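Local coordinates for PUM-HD domain-containing protein (PDB 7CGF) that probably binds the 3' untranslated regions of messenger RNAs through its Pumilio homology domain, the part of the longer PUF-8 protein present here, at residues V175-Y186 with Q209-R220. The protein carries 2 engineered substitutions. Residues are numbered along the deposited sequence; the frame is centred on the assembly and turned at random.
Sequences VDTLLESSNTIY and QTKPVIGQIHKR
Arg220 lays its guanidinium flat over one face of the Tyr186 ring: the planes diverge by only 8°, and CZ of Arg220 sits 3.5 Å from the ring centroid of Tyr186, a stacked cation-pi pair. NH1 of Arg220 comes over CG of Tyr186 (3.4 Å) and NH2 lies above the ring centre, nearest CZ and CE2 of Tyr186. A bend at chi3 (68°) turns the guanidinium flat against the phenol, and a salt bridge from NH2 to Glu223 probably helps fix its rotation. One helical turn back, Gln216 bends at chi2, bringing NE2 to the carbonyl O of Ser182 at 3.0 Å; the donor lies in the carbonyl plane on a lone pair, although the N-H...O angle of 136° is far from straight. OE1 of the same amide accepts a bond from Lys219. Ile185 forms the apolar centre, its CB on CB of Gln216 (3.7 Å), its CG2 meeting CG1 of Ile217 (3.6 Å) and its CD1 meeting CG1 of Val213 (3.7 Å). Farther along, Leu179 crosses Pro212 at about a right angle, with CD1 on the ring CG (3.8 Å) and CD2 near the carbonyl O, while Val175 packs against Gln209 and Val213. Helix 207-219 thus packs on the end of helix 172-178 and the start of helix 184-189, reaching the Ser181-Thr184 turn through Gln216, as neighbouring helices pack in the Pumilio (PUF) solenoid.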
loop_
_atom_site.group_PDB
_atom_site.type_symbol
_atom_site.label_atom_id
_atom_site.label_comp_id
_atom_site.label_asym_id
_atom_site.label_seq_id
_atom_site.Cartn_x
_atom_site.Cartn_y
_atom_site.Cartn_z
ATOM N N VAL A 175 3.391 12.511 8.782
ATOM C CA VAL A 175 3.378 11.878 10.098
ATOM C C VAL A 175 2.620 12.752 11.094
ATOM O O VAL A 175 1.788 12.256 11.859
ATOM C CB VAL A 175 4.824 11.599 10.553
ATOM C CG1 VAL A 175 4.848 11.042 11.967
ATOM C CG2 VAL A 175 5.507 10.606 9.592
ATOM N N ASP A 176 2.874 14.067 11.082
ATOM C CA ASP A 176 2.172 14.974 11.995
ATOM C C ASP A 176 0.684 15.059 11.681
ATOM O O ASP A 176 -0.108 15.451 12.551
ATOM C CB ASP A 176 2.774 16.387 11.950
ATOM C CG ASP A 176 4.215 16.445 12.474
ATOM O OD1 ASP A 176 4.660 15.486 13.132
ATOM O OD2 ASP A 176 4.895 17.469 12.229
ATOM N N THR A 177 0.289 14.746 10.440
ATOM C CA THR A 177 -1.138 14.651 10.138
ATOM C C THR A 177 -1.739 13.384 10.734
ATOM O O THR A 177 -2.825 13.430 11.323
ATOM C CB THR A 177 -1.365 14.692 8.629
ATOM O OG1 THR A 177 -0.798 15.878 8.097
ATOM C CG2 THR A 177 -2.882 14.702 8.319
ATOM N N LEU A 178 -1.035 12.247 10.629
ATOM C CA LEU A 178 -1.452 11.044 11.354
ATOM C C LEU A 178 -1.608 11.302 12.841
ATOM O O LEU A 178 -2.469 10.695 13.487
ATOM C CB LEU A 178 -0.447 9.907 11.146
ATOM C CG LEU A 178 -0.440 9.334 9.720
ATOM C CD1 LEU A 178 0.626 8.256 9.593
ATOM C CD2 LEU A 178 -1.806 8.747 9.428
ATOM N N LEU A 179 -0.783 12.187 13.397
ATOM C CA LEU A 179 -0.802 12.511 14.815
ATOM C C LEU A 179 -1.570 13.800 15.122
ATOM O O LEU A 179 -1.461 14.321 16.237
ATOM C CB LEU A 179 0.636 12.631 15.333
ATOM C CG LEU A 179 1.455 11.336 15.271
ATOM C CD1 LEU A 179 2.941 11.633 15.467
ATOM C CD2 LEU A 179 0.936 10.364 16.305
ATOM N N GLU A 180 -2.374 14.309 14.187
ATOM C CA GLU A 180 -2.898 15.657 14.394
ATOM C C GLU A 180 -3.923 15.714 15.531
ATOM O O GLU A 180 -3.993 16.730 16.227
ATOM C CB GLU A 180 -3.468 16.213 13.080
ATOM C CG GLU A 180 -4.813 15.658 12.685
ATOM C CD GLU A 180 -5.235 16.065 11.266
ATOM O OE1 GLU A 180 -4.540 16.880 10.639
ATOM O OE2 GLU A 180 -6.260 15.561 10.788
ATOM N N SER A 181 -4.698 14.643 15.760
ATOM C CA SER A 181 -5.636 14.568 16.871
ATOM C C SER A 181 -5.602 13.166 17.455
ATOM O O SER A 181 -5.000 12.256 16.887
ATOM C CB SER A 181 -7.066 14.917 16.445
ATOM O OG SER A 181 -7.144 16.280 16.090
ATOM N N SER A 182 -6.293 13.003 18.591
ATOM C CA SER A 182 -6.257 11.728 19.310
ATOM C C SER A 182 -6.707 10.566 18.437
ATOM O O SER A 182 -6.077 9.500 18.448
ATOM C CB SER A 182 -7.129 11.808 20.559
ATOM O OG SER A 182 -6.596 12.757 21.457
ATOM N N ASN A 183 -7.767 10.754 17.652
ATOM C CA ASN A 183 -8.391 9.633 16.956
ATOM C C ASN A 183 -7.924 9.469 15.516
ATOM O O ASN A 183 -8.439 8.594 14.821
ATOM C CB ASN A 183 -9.907 9.790 16.962
ATOM C CG ASN A 183 -10.369 11.022 16.191
ATOM O OD1 ASN A 183 -9.656 12.033 16.112
ATOM N ND2 ASN A 183 -11.571 10.946 15.626
ATOM N N THR A 184 -6.981 10.284 15.048
ATOM C CA THR A 184 -6.654 10.273 13.619
ATOM C C THR A 184 -6.068 8.931 13.182
ATOM O O THR A 184 -6.417 8.415 12.117
ATOM C CB THR A 184 -5.686 11.411 13.303
ATOM O OG1 THR A 184 -6.237 12.631 13.812
ATOM C CG2 THR A 184 -5.510 11.566 11.783
ATOM N N ILE A 185 -5.161 8.354 13.975
ATOM C CA ILE A 185 -4.561 7.088 13.560
ATOM C C ILE A 185 -5.604 5.982 13.533
ATOM O O ILE A 185 -5.612 5.143 12.622
ATOM C CB ILE A 185 -3.365 6.735 14.459
ATOM C CG1 ILE A 185 -2.103 7.341 13.893
ATOM C CG2 ILE A 185 -3.221 5.217 14.626
ATOM C CD1 ILE A 185 -1.642 6.680 12.615
ATOM N N TYR A 186 -6.539 5.993 14.482
ATOM C CA TYR A 186 -7.627 5.024 14.427
ATOM C C TYR A 186 -8.452 5.221 13.157
ATOM O O TYR A 186 -8.707 4.262 12.413
ATOM C CB TYR A 186 -8.520 5.143 15.669
ATOM C CG TYR A 186 -9.731 4.245 15.534
ATOM C CD1 TYR A 186 -9.644 2.898 15.827
ATOM C CD2 TYR A 186 -10.936 4.741 15.044
ATOM C CE1 TYR A 186 -10.743 2.067 15.671
ATOM C CE2 TYR A 186 -12.025 3.922 14.869
ATOM C CZ TYR A 186 -11.919 2.589 15.187
ATOM O OH TYR A 186 -13.009 1.774 15.026
ATOM N N GLN A 209 9.949 8.724 13.833
ATOM C CA GLN A 209 8.654 9.060 13.277
ATOM C C GLN A 209 7.632 7.982 13.600
ATOM O O GLN A 209 6.496 8.292 13.964
ATOM C CB GLN A 209 8.763 9.252 11.766
ATOM C CG GLN A 209 9.490 10.523 11.352
ATOM C CD GLN A 209 9.704 10.615 9.848
ATOM O OE1 GLN A 209 10.072 9.627 9.207
ATOM N NE2 GLN A 209 9.506 11.806 9.289
ATOM N N THR A 210 8.021 6.711 13.498
ATOM C CA THR A 210 7.036 5.652 13.694
ATOM C C THR A 210 6.704 5.403 15.158
ATOM O O THR A 210 5.625 4.888 15.441
ATOM C CB THR A 210 7.508 4.338 13.066
ATOM O OG1 THR A 210 8.681 3.888 13.741
ATOM C CG2 THR A 210 7.816 4.522 11.576
ATOM N N LYS A 211 7.599 5.723 16.098
ATOM C CA LYS A 211 7.296 5.445 17.503
ATOM C C LYS A 211 5.974 6.053 17.968
ATOM O O LYS A 211 5.132 5.311 18.501
ATOM C CB LYS A 211 8.464 5.914 18.388
ATOM C CG LYS A 211 8.294 5.481 19.836
ATOM C CD LYS A 211 9.480 5.885 20.720
ATOM C CE LYS A 211 9.327 5.270 22.113
ATOM N NZ LYS A 211 10.457 5.601 23.038
ATOM N N PRO A 212 5.700 7.348 17.777
ATOM C CA PRO A 212 4.390 7.863 18.202
ATOM C C PRO A 212 3.227 7.324 17.379
ATOM O O PRO A 212 2.109 7.246 17.894
ATOM C CB PRO A 212 4.537 9.379 18.048
ATOM C CG PRO A 212 5.645 9.558 17.055
ATOM C CD PRO A 212 6.578 8.414 17.258
ATOM N N VAL A 213 3.445 6.997 16.106
ATOM C CA VAL A 213 2.379 6.392 15.304
ATOM C C VAL A 213 1.996 5.041 15.893
ATOM O O VAL A 213 0.814 4.739 16.120
ATOM C CB VAL A 213 2.829 6.266 13.835
ATOM C CG1 VAL A 213 1.835 5.422 13.025
ATOM C CG2 VAL A 213 2.991 7.646 13.207
ATOM N N ILE A 214 3.001 4.213 16.163
ATOM C CA ILE A 214 2.754 2.915 16.781
ATOM C C ILE A 214 2.114 3.095 18.149
ATOM O O ILE A 214 1.242 2.317 18.552
ATOM C CB ILE A 214 4.068 2.120 16.838
ATOM C CG1 ILE A 214 4.463 1.733 15.403
ATOM C CG2 ILE A 214 3.932 0.863 17.735
ATOM C CD1 ILE A 214 5.912 1.251 15.245
ATOM N N GLY A 215 2.519 4.136 18.882
ATOM C CA GLY A 215 1.933 4.359 20.196
ATOM C C GLY A 215 0.439 4.617 20.139
ATOM O O GLY A 215 -0.315 4.152 20.999
ATOM N N GLN A 216 -0.014 5.337 19.104
ATOM C CA GLN A 216 -1.447 5.554 18.921
ATOM C C GLN A 216 -2.160 4.250 18.596
ATOM O O GLN A 216 -3.251 3.987 19.112
ATOM C CB GLN A 216 -1.713 6.564 17.792
ATOM C CG GLN A 216 -1.772 8.049 18.159
ATOM C CD GLN A 216 -2.252 8.323 19.573
ATOM O OE1 GLN A 216 -1.442 8.354 20.478
ATOM N NE2 GLN A 216 -3.555 8.538 19.765
ATOM N N ILE A 217 -1.569 3.431 17.724
ATOM C CA ILE A 217 -2.177 2.140 17.393
ATOM C C ILE A 217 -2.358 1.295 18.650
ATOM O O ILE A 217 -3.406 0.669 18.846
ATOM C CB ILE A 217 -1.334 1.416 16.325
ATOM C CG1 ILE A 217 -1.350 2.207 15.009
ATOM C CG2 ILE A 217 -1.864 -0.007 16.108
ATOM C CD1 ILE A 217 -0.248 1.840 14.035
ATOM N N HIS A 218 -1.346 1.270 19.525
ATOM C CA HIS A 218 -1.439 0.481 20.754
ATOM C C HIS A 218 -2.628 0.909 21.615
ATOM O O HIS A 218 -3.263 0.069 22.264
ATOM C CB HIS A 218 -0.139 0.595 21.559
ATOM C CG HIS A 218 0.936 -0.367 21.142
ATOM N ND1 HIS A 218 2.235 0.035 20.909
ATOM C CD2 HIS A 218 0.920 -1.712 20.955
ATOM C CE1 HIS A 218 2.968 -1.014 20.578
ATOM N NE2 HIS A 218 2.194 -2.085 20.599
ATOM N N LYS A 219 -2.943 2.212 21.646
ATOM C CA LYS A 219 -4.004 2.687 22.532
ATOM C C LYS A 219 -5.360 2.095 22.184
ATOM O O LYS A 219 -6.192 1.895 23.079
ATOM C CB LYS A 219 -4.071 4.218 22.502
ATOM C CG LYS A 219 -2.804 4.883 23.085
ATOM C CD LYS A 219 -2.859 6.408 22.924
ATOM C CE LYS A 219 -1.547 7.063 23.384
ATOM N NZ LYS A 219 -1.536 8.559 23.203
ATOM N N ARG A 220 -5.608 1.796 20.909
ATOM C CA ARG A 220 -6.856 1.169 20.477
ATOM C C ARG A 220 -6.573 -0.134 19.748
ATOM O O ARG A 220 -7.193 -0.472 18.738
ATOM C CB ARG A 220 -7.676 2.136 19.631
ATOM C CG ARG A 220 -8.107 3.318 20.476
ATOM C CD ARG A 220 -8.927 4.312 19.707
ATOM N NE ARG A 220 -10.217 3.763 19.344
ATOM C CZ ARG A 220 -11.154 4.462 18.713
ATOM N NH1 ARG A 220 -10.929 5.728 18.398
ATOM N NH2 ARG A 220 -12.303 3.902 18.399
#